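Local coordinates for Lmo2181 protein (Listeria monocytogenes serovar 1/2a, PDB 5JCV) that anchors surface proteins to the cell wall as a sortase B transpeptidase, cleaving their C-terminal sorting signal through a thioester-linked intermediate, at residues F54-Y57 with R58-N61; S79-A82 with D83-K86; T132-F135 with E136-L139; Y138-K141 with V142-S146. All coordinates share one frame; numbering follows the deposited sequence.

All four contacts are local and follow one another along the sortase domain, the last two overlapping. Contact 1 turns the chain out of strand 53-55, and contact 2 lies at the 3-10 segment that follows strand 67-72; their centres lie about 20 Å apart, on opposite sides of the centre of the chain. Contacts 3 and 4 are successive parts of helix 132-145, share Tyr-138 and Leu-139, and have centres about 10 Å apart. Contact 2 is farthest from contact 3, at about 28 Å between centres. Strand 160-165 relates contacts 2 and 3: Phe-81 and Leu-84 pack on it, as do Phe-135 and Tyr-138. In sortases the catalytic cysteine follows this strand.

Contact 1: F54-Y57 with R58-N61; sequences FKDY and RNTN
Arg-58 doubles back on Asp-56 and grips its carboxylate side-on, through NE and one terminal nitrogen. Arg-58 NE donates to Asp-56 OD1 at 2.9 Å, and Arg-58 NH2 to Asp-56 OD2 at 3.0 Å. Both oxygens lie close to the guanidinium plane, yet the two flat groups are twisted 51° against each other. NE therefore meets OD1 on its syn side but out of the carboxylate plane, while NH2 approaches OD2 from above that plane. A bend in the arginine chain at chi3 (-65°) brings the guanidinium round to this position. The anti lone pair of OD1 is taken by the backbone: Arg-58 N lies 2.9 Å from Asp-56 OD1, closing an Asx turn. This is superposed on a type I beta turn in which Asn-59 N donates to Asp-56 O at 3.0 Å. Tyr-57 flanks the arginine stem, with Arg-58 CG over one face of its ring, 3.7 Å from the centroid, in a CH-pi contact. Beneath the turn, Asn-59 OD1 lies 3.3 Å from Asp-56 CB and is hydrogen-bonded to Ile-69 N, while Lys-55 CD runs past Asn-59 O. The turn leads the chain out of strand 53-55; Gln-31 NE2 holds it through Asp-56 O and Asn-59 O. Asp-56 OD2 is also hydrogen-bonded to Tyr-71 OH, and Arg-58 NH2 to Ile-125 O. With two donors on OD1 and the arginine charge beside it, the buried carboxylate is probably kept ionised and fixed in rotation.

Contact 2: S79-A82 with D83-K86; sequences SMFA and DLRK
Phe-81 and Leu-84 make the apolar part of the contact. Leu-84 CD1 comes to 3.5 Å from Phe-81 CD2, and its CG leans toward the ring carbon CG and the Phe-81 carbonyl. With Leu-84 CG anti to its own carbonyl carbon (chi1 -70°), the branch is directed back along the chain to the phenyl ring. The pair then packs down on the sheet: Phe-81 touches Ile-53 and Thr-165, and Leu-84 touches Leu-163, Met-177 and Ile-179.

Backbone hydrogen bonds set the shape. Ala-82 N donates to Ser-79 O at 3.1 Å, closing a type II' beta turn with Met-80, a selenomethionine, at its second position; the positive phi there (61°) is what this turn type requires. Leu-84 N then bonds to Phe-81 O at 3.1 Å, and Lys-86 N bonds to Asp-83 O at 3.0 Å. The last two i to i+3 bonds belong to the 3-10 segment that runs on through Lys-86, in the sortase connection between strand 67-72 and helix 90-95.

One water bridges the two parts, donating to Met-80 O at 2.7 Å and accepting from Asp-83 N at 2.9 Å. It thus gives a partner to an amide that points too poorly at Phe-81 O to bond with it. Among the polar side chains, Asp-83 OD2 is hydrogen-bonded to Glu-24 N, whereas the extended Arg-85 uses its aliphatic stem: CG lies 3.2 Å from Ala-82 O.

Contact 3: T132-F135 with E136-L139; sequences TTDF and EDYL
The Phe-135 ring carries Leu-139 on one face: Leu-139 CG stands 4.3 Å from the ring centroid, nearly above it, in a CH-pi contact. The two leucine methyls flank the rim on the same side, Leu-139 CD1 3.9 Å from Phe-135 CE2 and CD2 near Phe-135 CZ. Tyr-138 stands beside the phenylalanine rather than over it. The planes are only 13° from parallel, but the rings are slid so far apart that they barely overlap, with centroids 5.8 Å apart; contact is made where Tyr-138 CD2 comes to 4.0 Å from Phe-135 CE1. Both aromatic side chains leave the backbone with CG anti to N (Tyr-138 chi1 178°), which helps to lay the two rings side by side along the same flank of the helix. Phe-129 meets each of these rings edge-to-face, and both pack on Ile-160. Tyr-138 OH is held by Tyr-124 O and Gln-180 NE2.

Backbone bonds fix this spacing, Tyr-138 N to Asp-134 O at 3.1 Å and Leu-139 N to Phe-135 O at 3.0 Å. Away from the rings, Asp-134 OD1 lies 4.0 Å from Asp-137 OD2, a like-charge pair that may be mildly repulsive; Asp-134 OD2 is also hydrogen-bonded to Glu-131 N. The whole is an amphipathic helix in the connection between strands 107-118 and 160-165, the place where class B sortases characteristically carry a long helix.

Contact 4: Y138-K141 with V142-S146; sequences YLQK and VKQQS
Val-142 sets CG1 over one face of the Tyr-138 ring, 4.1 Å from its centroid and toward the rim on the CZ side, a CH-pi contact one helical turn apart. These are the last turns of alpha helix 132-145, in the long connection that precedes strand 160-165 of the sortase fold. The valine branch takes this position because CG1 is anti to the carbonyl carbon (chi1 -58°), and the main chain underneath holds it in register: Val-142 N donates to Tyr-138 O at 3.0 Å. The next i to i+4 bonds follow, Lys-143 N to Leu-139 O at 3.0 Å, Gln-144 N to Gln-140 O at 3.2 Å and Gln-145 N to Lys-141 O at 3.0 Å. Lys-143 also lays its stem against the carbonyl it bonds, CD lying 3.3 Å from Leu-139 O, before its NZ goes on to a hydrogen bond with Val-154 O. On the exposed side, Gln-140 NE2 and Gln-144 OE1 stay 3.9 Å apart with amide planes 67° from parallel, neighbours rather than a bonded pair.

Farther out, strand 107-118 supports the helix: Leu-139 rests on Phe-113, Val-142 on Tyr-116, and Gln-145 on Tyr-116 and Thr-118. At the end of the helix Ser-146 OG is hydrogen-bonded to Val-115 N and Tyr-148 O, while Ser-146 N reaches back to Lys-143 O at 3.2 Å.

Contact 1: F54-Y57 with R58-N61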
ATOM      1  N   PHE A  54      -9.960  10.280   5.622  1.00 47.92           N
ATOM      2  CA  PHE A  54      -8.518  10.432   5.564  1.00 47.21           C
ATOM      3  C   PHE A  54      -7.811  10.265   6.890  1.00 46.54           C
ATOM      4  O   PHE A  54      -8.348  10.573   7.941  1.00 48.06           O
ATOM      5  CB  PHE A  54      -8.117  11.806   4.929  1.00 49.24           C
ATOM      6  CG  PHE A  54      -8.488  13.019   5.756  1.00 48.47           C
ATOM      7  CD1 PHE A  54      -7.595  13.563   6.658  1.00 50.66           C
ATOM      8  CD2 PHE A  54      -9.746  13.603   5.639  1.00 46.97           C
ATOM      9  CE1 PHE A  54      -7.927  14.694   7.407  1.00 48.63           C
ATOM     10  CE2 PHE A  54     -10.090  14.715   6.382  1.00 50.16           C
ATOM     11  CZ  PHE A  54      -9.171  15.280   7.262  1.00 48.77           C
ATOM     12  N   LYS A  55      -6.569   9.820   6.799  1.00 46.76           N
ATOM     13  CA  LYS A  55      -5.763   9.536   7.940  1.00 48.08           C
ATOM     14  C   LYS A  55      -5.007  10.793   8.286  1.00 48.52           C
ATOM     15  O   LYS A  55      -4.522  11.519   7.390  1.00 47.56           O
ATOM     16  CB  LYS A  55      -4.795   8.378   7.629  1.00 50.52           C
ATOM     17  CG  LYS A  55      -3.997   7.905   8.851  1.00 55.41           C
ATOM     18  CD  LYS A  55      -2.788   7.035   8.513  1.00 58.73           C
ATOM     19  CE  LYS A  55      -3.133   5.584   8.297  1.00 65.97           C
ATOM     20  NZ  LYS A  55      -1.951   4.653   8.053  1.00 71.55           N
ATOM     21  N   ASP A  56      -4.902  11.039   9.587  1.00 47.70           N
ATOM     22  CA  ASP A  56      -4.208  12.193  10.117  1.00 49.00           C
ATOM     23  C   ASP A  56      -2.800  12.206   9.573  1.00 51.80           C
ATOM     24  O   ASP A  56      -2.127  11.199   9.620  1.00 55.32           O
ATOM     25  CB  ASP A  56      -4.137  12.116  11.651  1.00 49.41           C
ATOM     26  CG  ASP A  56      -3.693  13.417  12.283  1.00 53.73           C
ATOM     27  OD1 ASP A  56      -2.522  13.821  12.144  1.00 56.17           O
ATOM     28  OD2 ASP A  56      -4.533  14.061  12.941  1.00 58.13           O
ATOM     29  N   TYR A  57      -2.342  13.357   9.106  1.00 55.23           N
ATOM     30  CA  TYR A  57      -1.021  13.479   8.488  1.00 55.24           C
ATOM     31  C   TYR A  57       0.130  13.131   9.420  1.00 57.69           C
ATOM     32  O   TYR A  57       1.234  12.813   8.954  1.00 60.14           O
ATOM     33  CB  TYR A  57      -0.801  14.896   7.982  1.00 58.66           C
ATOM     34  CG  TYR A  57      -0.371  15.906   9.066  1.00 61.22           C
ATOM     35  CD1 TYR A  57       0.992  16.110   9.406  1.00 63.76           C
ATOM     36  CD2 TYR A  57      -1.321  16.703   9.700  1.00 62.01           C
ATOM     37  CE1 TYR A  57       1.351  17.072  10.366  1.00 62.35           C
ATOM     38  CE2 TYR A  57      -0.969  17.648  10.640  1.00 60.25           C
ATOM     39  CZ  TYR A  57       0.354  17.832  10.982  1.00 63.81           C
ATOM     40  OH  TYR A  57       0.621  18.797  11.951  1.00 60.87           O
ATOM     41  N   ARG A  58      -0.097  13.229  10.725  1.00 57.08           N
ATOM     42  CA  ARG A  58       0.919  12.821  11.696  1.00 58.74           C
ATOM     43  C   ARG A  58       1.125  11.305  11.832  1.00 58.93           C
ATOM     44  O   ARG A  58       2.080  10.896  12.469  1.00 59.05           O
ATOM     45  CB  ARG A  58       0.577  13.390  13.073  1.00 59.52           C
ATOM     46  CG  ARG A  58       0.614  14.914  13.149  1.00 62.97           C
ATOM     47  CD  ARG A  58       0.031  15.407  14.475  1.00 65.52           C
ATOM     48  NE  ARG A  58      -1.402  15.076  14.563  1.00 66.26           N
ATOM     49  CZ  ARG A  58      -2.133  15.033  15.682  1.00 64.87           C
ATOM     50  NH1 ARG A  58      -1.609  15.288  16.867  1.00 61.66           N
ATOM     51  NH2 ARG A  58      -3.428  14.712  15.616  1.00 64.68           N
ATOM     52  N   ASN A  59       0.228  10.477  11.292  1.00 55.73           N
ATOM     53  CA  ASN A  59       0.313   9.021  11.499  1.00 59.17           C
ATOM     54  C   ASN A  59       0.902   8.379  10.279  1.00 63.71           C
ATOM     55  O   ASN A  59       0.210   8.230   9.256  1.00 66.38           O
ATOM     56  CB  ASN A  59      -1.045   8.372  11.755  1.00 55.53           C
ATOM     57  CG  ASN A  59      -1.755   8.948  12.956  1.00 57.25           C
ATOM     58  OD1 ASN A  59      -2.913   9.290  12.863  1.00 60.40           O
ATOM     59  ND2 ASN A  59      -1.085   9.029  14.087  1.00 60.74           N
ATOM     60  N   THR A  60       2.178   8.017  10.400  1.00 67.99           N
ATOM     61  CA  THR A  60       2.984   7.457   9.295  1.00 69.00           C
ATOM     62  C   THR A  60       3.730   6.182   9.675  1.00 66.00           C
ATOM     63  O   THR A  60       4.560   5.753   8.937  1.00 66.19           O
ATOM     64  CB  THR A  60       4.007   8.482   8.851  1.00 68.67           C
ATOM     65  OG1 THR A  60       4.711   8.918  10.017  1.00 71.72           O
ATOM     66  CG2 THR A  60       3.293   9.685   8.223  1.00 67.76           C
ATOM     67  N   ASN A  61       3.369   5.570  10.798  1.00 67.94           N
ATOM     68  CA  ASN A  61       3.950   4.343  11.262  1.00 66.40           C
ATOM     69  C   ASN A  61       2.973   3.506  12.081  1.00 63.48           C
ATOM     70  O   ASN A  61       2.870   3.651  13.302  1.00 60.43           O
ATOM     71  CB  ASN A  61       5.183   4.670  12.114  1.00 68.42           C
ATOM     72  CG  ASN A  61       5.913   3.433  12.603  1.00 71.33           C
ATOM     73  OD1 ASN A  61       5.397   2.273  12.593  1.00 66.37           O
ATOM     74  ND2 ASN A  61       7.145   3.668  13.045  1.00 77.97           N
TER

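Contact 2: S79-A82 with D83-K86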
ATOM      1  N   SER A  79     -23.787  10.203   4.483  1.00 42.68           N
ATOM      2  CA  SER A  79     -22.532   9.616   3.975  1.00 41.36           C
ATOM      3  C   SER A  79     -21.346   9.922   4.854  1.00 41.34           C
ATOM      4  O   SER A  79     -21.453  10.641   5.866  1.00 39.95           O
ATOM      5  CB  SER A  79     -22.263  10.107   2.540  1.00 41.49           C
ATOM      6  OG  SER A  79     -22.213  11.514   2.473  1.00 41.93           O
HETATM    7  N   MSE A  80     -20.193   9.402   4.434  1.00 41.30           N
HETATM    8  CA  MSE A  80     -18.907   9.656   5.091  1.00 42.15           C
HETATM    9  C   MSE A  80     -19.035   9.124   6.492  1.00 41.55           C
HETATM   10  O   MSE A  80     -19.420   7.962   6.657  1.00 43.07           O
HETATM   11  CB  MSE A  80     -18.434  11.110   4.914  1.00 43.14           C
HETATM   12  CG  MSE A  80     -18.510  11.575   3.460  1.00 48.98           C
HETATM   13 SE   MSE A  80     -17.709  10.306   2.133  0.64 55.85          SE
HETATM   14  CE  MSE A  80     -15.889  10.464   2.652  1.00 50.59           C
ATOM     15  N   PHE A  81     -18.720   9.928   7.507  1.00 40.09           N
ATOM     16  CA  PHE A  81     -18.762   9.482   8.900  1.00 37.77           C
ATOM     17  C   PHE A  81     -20.036   9.836   9.633  1.00 39.32           C
ATOM     18  O   PHE A  81     -20.114   9.699  10.857  1.00 39.08           O
ATOM     19  CB  PHE A  81     -17.569  10.001   9.650  1.00 38.53           C
ATOM     20  CG  PHE A  81     -16.356   9.111   9.592  1.00 40.79           C
ATOM     21  CD1 PHE A  81     -16.328   7.919   8.840  1.00 42.11           C
ATOM     22  CD2 PHE A  81     -15.193   9.492  10.268  1.00 40.92           C
ATOM     23  CE1 PHE A  81     -15.196   7.111   8.825  1.00 41.74           C
ATOM     24  CE2 PHE A  81     -14.073   8.685  10.257  1.00 39.64           C
ATOM     25  CZ  PHE A  81     -14.074   7.508   9.509  1.00 43.17           C
ATOM     26  N   ALA A  82     -21.087  10.205   8.922  1.00 41.04           N
ATOM     27  CA  ALA A  82     -22.362  10.410   9.644  1.00 40.62           C
ATOM     28  C   ALA A  82     -22.766   9.190  10.459  1.00 42.43           C
ATOM     29  O   ALA A  82     -23.384   9.339  11.534  1.00 40.30           O
ATOM     30  CB  ALA A  82     -23.490  10.813   8.701  1.00 42.27           C
ATOM     31  N   ASP A  83     -22.443   7.971   9.981  1.00 41.52           N
ATOM     32  CA  ASP A  83     -22.912   6.772  10.698  1.00 41.94           C
ATOM     33  C   ASP A  83     -22.173   6.468  12.009  1.00 41.76           C
ATOM     34  O   ASP A  83     -22.603   5.588  12.766  1.00 44.87           O
ATOM     35  CB  ASP A  83     -22.939   5.541   9.780  1.00 44.43           C
ATOM     36  CG  ASP A  83     -24.212   5.482   8.911  1.00 48.44           C
ATOM     37  OD1 ASP A  83     -25.177   6.281   9.148  1.00 44.58           O
ATOM     38  OD2 ASP A  83     -24.223   4.648   7.969  1.00 46.90           O
ATOM     39  N   LEU A  84     -21.113   7.206  12.328  1.00 41.42           N
ATOM     40  CA  LEU A  84     -20.412   7.011  13.620  1.00 42.81           C
ATOM     41  C   LEU A  84     -21.374   7.181  14.818  1.00 44.60           C
ATOM     42  O   LEU A  84     -21.229   6.525  15.871  1.00 44.56           O
ATOM     43  CB  LEU A  84     -19.186   7.978  13.756  1.00 42.92           C
ATOM     44  CG  LEU A  84     -17.952   7.733  12.870  1.00 42.27           C
ATOM     45  CD1 LEU A  84     -16.711   8.519  13.294  1.00 42.60           C
ATOM     46  CD2 LEU A  84     -17.641   6.260  12.887  1.00 45.35           C
ATOM     47  N   ARG A  85     -22.373   8.041  14.642  1.00 44.36           N
ATOM     48  CA  ARG A  85     -23.363   8.311  15.685  1.00 49.27           C
ATOM     49  C   ARG A  85     -24.216   7.081  16.039  1.00 45.58           C
ATOM     50  O   ARG A  85     -24.861   7.037  17.098  1.00 45.08           O
ATOM     51  CB  ARG A  85     -24.261   9.474  15.248  1.00 51.37           C
ATOM     52  CG  ARG A  85     -25.203   9.032  14.123  1.00 62.96           C
ATOM     53  CD  ARG A  85     -26.197  10.083  13.647  1.00 70.10           C
ATOM     54  NE  ARG A  85     -27.020   9.579  12.559  1.00 73.99           N
ATOM     55  CZ  ARG A  85     -27.999  10.268  11.972  1.00 88.33           C
ATOM     56  NH1 ARG A  85     -28.318  11.502  12.385  1.00 98.76           N
ATOM     57  NH2 ARG A  85     -28.687   9.706  10.979  1.00114.28           N
ATOM     58  N   LYS A  86     -24.253   6.077  15.167  1.00 42.42           N
ATOM     59  CA  LYS A  86     -24.988   4.843  15.527  1.00 42.14           C
ATOM     60  C   LYS A  86     -24.451   4.186  16.813  1.00 42.97           C
ATOM     61  O   LYS A  86     -25.188   3.506  17.556  1.00 45.99           O
ATOM     62  CB  LYS A  86     -24.943   3.829  14.397  1.00 45.10           C
ATOM     63  CG  LYS A  86     -25.672   4.226  13.109  1.00 47.47           C
ATOM     64  CD  LYS A  86     -25.439   3.150  12.046  1.00 47.19           C
ATOM     65  CE  LYS A  86     -26.244   3.380  10.786  1.00 50.21           C
ATOM     66  NZ  LYS A  86     -27.630   2.830  10.911  1.00 50.96           N
TER
HETATM   67  O   HOH W   1     -22.019   7.380   7.188  1.00 38.18           O

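Contact 3: T132-F135 with E136-L139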
ATOM      1  N   THR A 132       5.586   5.198  27.907  1.00106.99           N
ATOM      2  CA  THR A 132       4.476   4.269  27.974  1.00104.54           C
ATOM      3  C   THR A 132       3.472   4.693  29.061  1.00112.32           C
ATOM      4  O   THR A 132       2.273   4.401  28.960  1.00109.55           O
ATOM      5  CB  THR A 132       4.996   2.857  28.246  1.00104.24           C
ATOM      6  OG1 THR A 132       5.867   2.485  27.174  1.00105.49           O
ATOM      7  CG2 THR A 132       3.858   1.834  28.356  1.00103.20           C
ATOM      8  N   THR A 133       3.958   5.396  30.085  1.00114.77           N
ATOM      9  CA  THR A 133       3.103   5.890  31.162  0.60113.97           C
ATOM     10  C   THR A 133       2.175   7.019  30.689  1.00115.31           C
ATOM     11  O   THR A 133       1.101   7.222  31.256  1.00117.42           O
ATOM     12  CB  THR A 133       3.940   6.394  32.357  0.60115.01           C
ATOM     13  OG1 THR A 133       4.783   7.478  31.939  0.60117.14           O
ATOM     14  CG2 THR A 133       4.797   5.261  32.939  0.60115.18           C
ATOM     15  N   ASP A 134       2.589   7.760  29.657  1.00109.08           N
ATOM     16  CA  ASP A 134       1.767   8.856  29.126  1.00105.61           C
ATOM     17  C   ASP A 134       0.544   8.323  28.377  1.00 95.87           C
ATOM     18  O   ASP A 134      -0.533   8.881  28.467  1.00 82.20           O
ATOM     19  CB  ASP A 134       2.589   9.774  28.223  1.00110.28           C
ATOM     20  CG  ASP A 134       3.732  10.448  28.969  1.00120.50           C
ATOM     21  OD1 ASP A 134       3.626  10.647  30.200  1.00118.36           O
ATOM     22  OD2 ASP A 134       4.748  10.766  28.322  1.00133.87           O
ATOM     23  N   PHE A 135       0.721   7.215  27.669  1.00 89.63           N
ATOM     24  CA  PHE A 135      -0.370   6.581  26.977  1.00 82.42           C
ATOM     25  C   PHE A 135      -1.381   5.918  27.917  1.00 85.04           C
ATOM     26  O   PHE A 135      -2.561   5.786  27.573  1.00 78.10           O
ATOM     27  CB  PHE A 135       0.179   5.577  25.994  1.00 75.38           C
ATOM     28  CG  PHE A 135      -0.828   5.102  25.010  1.00 77.70           C
ATOM     29  CD1 PHE A 135      -1.540   6.022  24.235  1.00 75.40           C
ATOM     30  CD2 PHE A 135      -1.087   3.736  24.852  1.00 75.28           C
ATOM     31  CE1 PHE A 135      -2.474   5.590  23.334  1.00 73.19           C
ATOM     32  CE2 PHE A 135      -2.021   3.298  23.941  1.00 74.30           C
ATOM     33  CZ  PHE A 135      -2.710   4.227  23.172  1.00 73.78           C
ATOM     34  N   GLU A 136      -0.932   5.514  29.104  1.00 84.96           N
ATOM     35  CA  GLU A 136      -1.846   4.948  30.093  1.00 88.51           C
ATOM     36  C   GLU A 136      -2.691   6.034  30.764  1.00 83.78           C
ATOM     37  O   GLU A 136      -3.848   5.767  31.126  1.00 82.74           O
ATOM     38  CB  GLU A 136      -1.080   4.082  31.119  1.00 97.93           C
ATOM     39  CG  GLU A 136      -1.867   3.601  32.350  1.00104.60           C
ATOM     40  CD  GLU A 136      -3.116   2.753  32.064  1.00108.28           C
ATOM     41  OE1 GLU A 136      -3.348   2.281  30.920  1.00107.93           O
ATOM     42  OE2 GLU A 136      -3.883   2.544  33.030  1.00110.84           O
ATOM     43  N   ASP A 137      -2.127   7.240  30.917  1.00 82.91           N
ATOM     44  CA  ASP A 137      -2.877   8.417  31.394  1.00 81.79           C
ATOM     45  C   ASP A 137      -3.944   8.798  30.349  1.00 80.72           C
ATOM     46  O   ASP A 137      -5.092   9.094  30.699  1.00 84.06           O
ATOM     47  CB  ASP A 137      -1.975   9.656  31.608  1.00 84.18           C
ATOM     48  CG  ASP A 137      -0.729   9.375  32.449  1.00 88.50           C
ATOM     49  OD1 ASP A 137      -0.718   8.454  33.288  1.00 88.00           O
ATOM     50  OD2 ASP A 137       0.265  10.104  32.267  1.00 90.86           O
ATOM     51  N   TYR A 138      -3.534   8.808  29.077  1.00 72.94           N
ATOM     52  CA  TYR A 138      -4.438   9.028  27.949  1.00 70.28           C
ATOM     53  C   TYR A 138      -5.619   8.044  27.974  1.00 69.13           C
ATOM     54  O   TYR A 138      -6.784   8.449  27.875  1.00 71.03           O
ATOM     55  CB  TYR A 138      -3.664   8.961  26.628  1.00 65.82           C
ATOM     56  CG  TYR A 138      -4.510   9.120  25.393  1.00 64.47           C
ATOM     57  CD1 TYR A 138      -4.632  10.335  24.748  1.00 62.03           C
ATOM     58  CD2 TYR A 138      -5.178   8.044  24.865  1.00 64.19           C
ATOM     59  CE1 TYR A 138      -5.416  10.469  23.614  1.00 63.22           C
ATOM     60  CE2 TYR A 138      -5.949   8.158  23.735  1.00 59.63           C
ATOM     61  CZ  TYR A 138      -6.090   9.364  23.112  1.00 62.76           C
ATOM     62  OH  TYR A 138      -6.898   9.423  21.982  1.00 54.79           O
ATOM     63  N   LEU A 139      -5.332   6.769  28.161  1.00 69.54           N
ATOM     64  CA  LEU A 139      -6.379   5.752  28.113  1.00 71.08           C
ATOM     65  C   LEU A 139      -7.354   5.882  29.255  1.00 73.54           C
ATOM     66  O   LEU A 139      -8.551   5.679  29.076  1.00 77.58           O
ATOM     67  CB  LEU A 139      -5.782   4.357  28.112  1.00 69.64           C
ATOM     68  CG  LEU A 139      -5.003   4.018  26.846  1.00 67.70           C
ATOM     69  CD1 LEU A 139      -4.281   2.684  27.015  1.00 69.46           C
ATOM     70  CD2 LEU A 139      -5.913   4.006  25.626  1.00 66.47           C
TER

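Contact 4: Y138-K141 with V142-S146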
ATOM      1  N   TYR A 138      -3.534   8.808  29.077  1.00 72.94           N
ATOM      2  CA  TYR A 138      -4.438   9.028  27.949  1.00 70.28           C
ATOM      3  C   TYR A 138      -5.619   8.044  27.974  1.00 69.13           C
ATOM      4  O   TYR A 138      -6.784   8.449  27.875  1.00 71.03           O
ATOM      5  CB  TYR A 138      -3.664   8.961  26.628  1.00 65.82           C
ATOM      6  CG  TYR A 138      -4.510   9.120  25.393  1.00 64.47           C
ATOM      7  CD1 TYR A 138      -4.632  10.335  24.748  1.00 62.03           C
ATOM      8  CD2 TYR A 138      -5.178   8.044  24.865  1.00 64.19           C
ATOM      9  CE1 TYR A 138      -5.416  10.469  23.614  1.00 63.22           C
ATOM     10  CE2 TYR A 138      -5.949   8.158  23.735  1.00 59.63           C
ATOM     11  CZ  TYR A 138      -6.090   9.364  23.112  1.00 62.76           C
ATOM     12  OH  TYR A 138      -6.898   9.423  21.982  1.00 54.79           O
ATOM     13  N   LEU A 139      -5.332   6.769  28.161  1.00 69.54           N
ATOM     14  CA  LEU A 139      -6.379   5.752  28.113  1.00 71.08           C
ATOM     15  C   LEU A 139      -7.354   5.882  29.255  1.00 73.54           C
ATOM     16  O   LEU A 139      -8.551   5.679  29.076  1.00 77.58           O
ATOM     17  CB  LEU A 139      -5.782   4.357  28.112  1.00 69.64           C
ATOM     18  CG  LEU A 139      -5.003   4.018  26.846  1.00 67.70           C
ATOM     19  CD1 LEU A 139      -4.281   2.684  27.015  1.00 69.46           C
ATOM     20  CD2 LEU A 139      -5.913   4.006  25.626  1.00 66.47           C
ATOM     21  N   GLN A 140      -6.832   6.206  30.422  1.00 78.19           N
ATOM     22  CA  GLN A 140      -7.649   6.506  31.580  1.00 85.79           C
ATOM     23  C   GLN A 140      -8.610   7.665  31.270  1.00 79.99           C
ATOM     24  O   GLN A 140      -9.803   7.571  31.535  1.00 76.85           O
ATOM     25  CB  GLN A 140      -6.727   6.825  32.766  1.00 97.19           C
ATOM     26  CG  GLN A 140      -7.355   7.590  33.927  1.00109.27           C
ATOM     27  CD  GLN A 140      -8.391   6.778  34.685  1.00118.02           C
ATOM     28  OE1 GLN A 140      -8.528   5.566  34.485  1.00123.62           O
ATOM     29  NE2 GLN A 140      -9.126   7.447  35.573  1.00121.04           N
ATOM     30  N   LYS A 141      -8.100   8.749  30.694  1.00 80.85           N
ATOM     31  CA  LYS A 141      -8.948   9.899  30.410  1.00 77.32           C
ATOM     32  C   LYS A 141     -10.063   9.541  29.419  1.00 73.98           C
ATOM     33  O   LYS A 141     -11.225   9.851  29.684  1.00 72.16           O
ATOM     34  CB  LYS A 141      -8.136  11.105  29.908  1.00 84.71           C
ATOM     35  CG  LYS A 141      -7.202  11.690  30.967  1.00 93.61           C
ATOM     36  CD  LYS A 141      -7.018  13.201  30.868  1.00 93.82           C
ATOM     37  CE  LYS A 141      -5.981  13.698  31.882  1.00 99.77           C
ATOM     38  NZ  LYS A 141      -5.806  15.193  31.913  1.00100.04           N
ATOM     39  N   VAL A 142      -9.726   8.889  28.299  1.00 66.80           N
ATOM     40  CA  VAL A 142     -10.732   8.645  27.249  1.00 65.68           C
ATOM     41  C   VAL A 142     -11.753   7.571  27.623  1.00 66.91           C
ATOM     42  O   VAL A 142     -12.896   7.620  27.154  1.00 64.52           O
ATOM     43  CB  VAL A 142     -10.154   8.329  25.845  1.00 62.89           C
ATOM     44  CG1 VAL A 142      -9.255   9.445  25.360  1.00 62.08           C
ATOM     45  CG2 VAL A 142      -9.449   6.985  25.818  1.00 65.82           C
ATOM     46  N   LYS A 143     -11.352   6.625  28.470  1.00 73.04           N
ATOM     47  CA  LYS A 143     -12.284   5.621  29.020  1.00 74.23           C
ATOM     48  C   LYS A 143     -13.306   6.312  29.895  1.00 72.14           C
ATOM     49  O   LYS A 143     -14.495   5.991  29.856  1.00 69.11           O
ATOM     50  CB  LYS A 143     -11.556   4.555  29.846  1.00 75.81           C
ATOM     51  CG  LYS A 143     -11.219   3.261  29.112  1.00 81.90           C
ATOM     52  CD  LYS A 143      -9.866   2.722  29.547  1.00 86.30           C
ATOM     53  CE  LYS A 143      -9.762   1.204  29.495  1.00 91.24           C
ATOM     54  NZ  LYS A 143      -8.410   0.791  29.984  1.00 91.60           N
ATOM     55  N   GLN A 144     -12.836   7.277  30.675  1.00 75.64           N
ATOM     56  CA  GLN A 144     -13.736   8.066  31.501  1.00 80.33           C
ATOM     57  C   GLN A 144     -14.677   8.930  30.668  1.00 71.19           C
ATOM     58  O   GLN A 144     -15.837   9.080  31.015  1.00 71.28           O
ATOM     59  CB  GLN A 144     -12.958   8.931  32.480  1.00 89.03           C
ATOM     60  CG  GLN A 144     -13.716   9.137  33.775  1.00102.93           C
ATOM     61  CD  GLN A 144     -12.796   9.478  34.922  1.00117.31           C
ATOM     62  OE1 GLN A 144     -11.789  10.168  34.738  1.00121.81           O
ATOM     63  NE2 GLN A 144     -13.131   8.993  36.118  1.00124.77           N
ATOM     64  N   GLN A 145     -14.188   9.468  29.554  1.00 65.86           N
ATOM     65  CA  GLN A 145     -15.041  10.215  28.617  1.00 62.80           C
ATOM     66  C   GLN A 145     -16.126   9.344  27.927  1.00 63.75           C
ATOM     67  O   GLN A 145     -17.149   9.849  27.457  1.00 63.27           O
ATOM     68  CB  GLN A 145     -14.160  10.883  27.576  1.00 63.14           C
ATOM     69  CG  GLN A 145     -14.640  12.241  27.117  1.00 69.50           C
ATOM     70  CD  GLN A 145     -13.581  13.011  26.334  1.00 72.30           C
ATOM     71  OE1 GLN A 145     -12.384  12.668  26.346  1.00 71.50           O
ATOM     72  NE2 GLN A 145     -14.026  14.055  25.626  1.00 74.44           N
ATOM     73  N   SER A 146     -15.920   8.033  27.872  1.00 63.75           N
ATOM     74  CA  SER A 146     -16.874   7.142  27.205  1.00 62.13           C
ATOM     75  C   SER A 146     -18.271   7.164  27.820  1.00 65.27           C
ATOM     76  O   SER A 146     -18.424   7.272  29.031  1.00 68.34           O
ATOM     77  CB  SER A 146     -16.352   5.689  27.212  1.00 61.53           C
ATOM     78  OG  SER A 146     -17.118   4.871  26.331  1.00 56.84           O
TER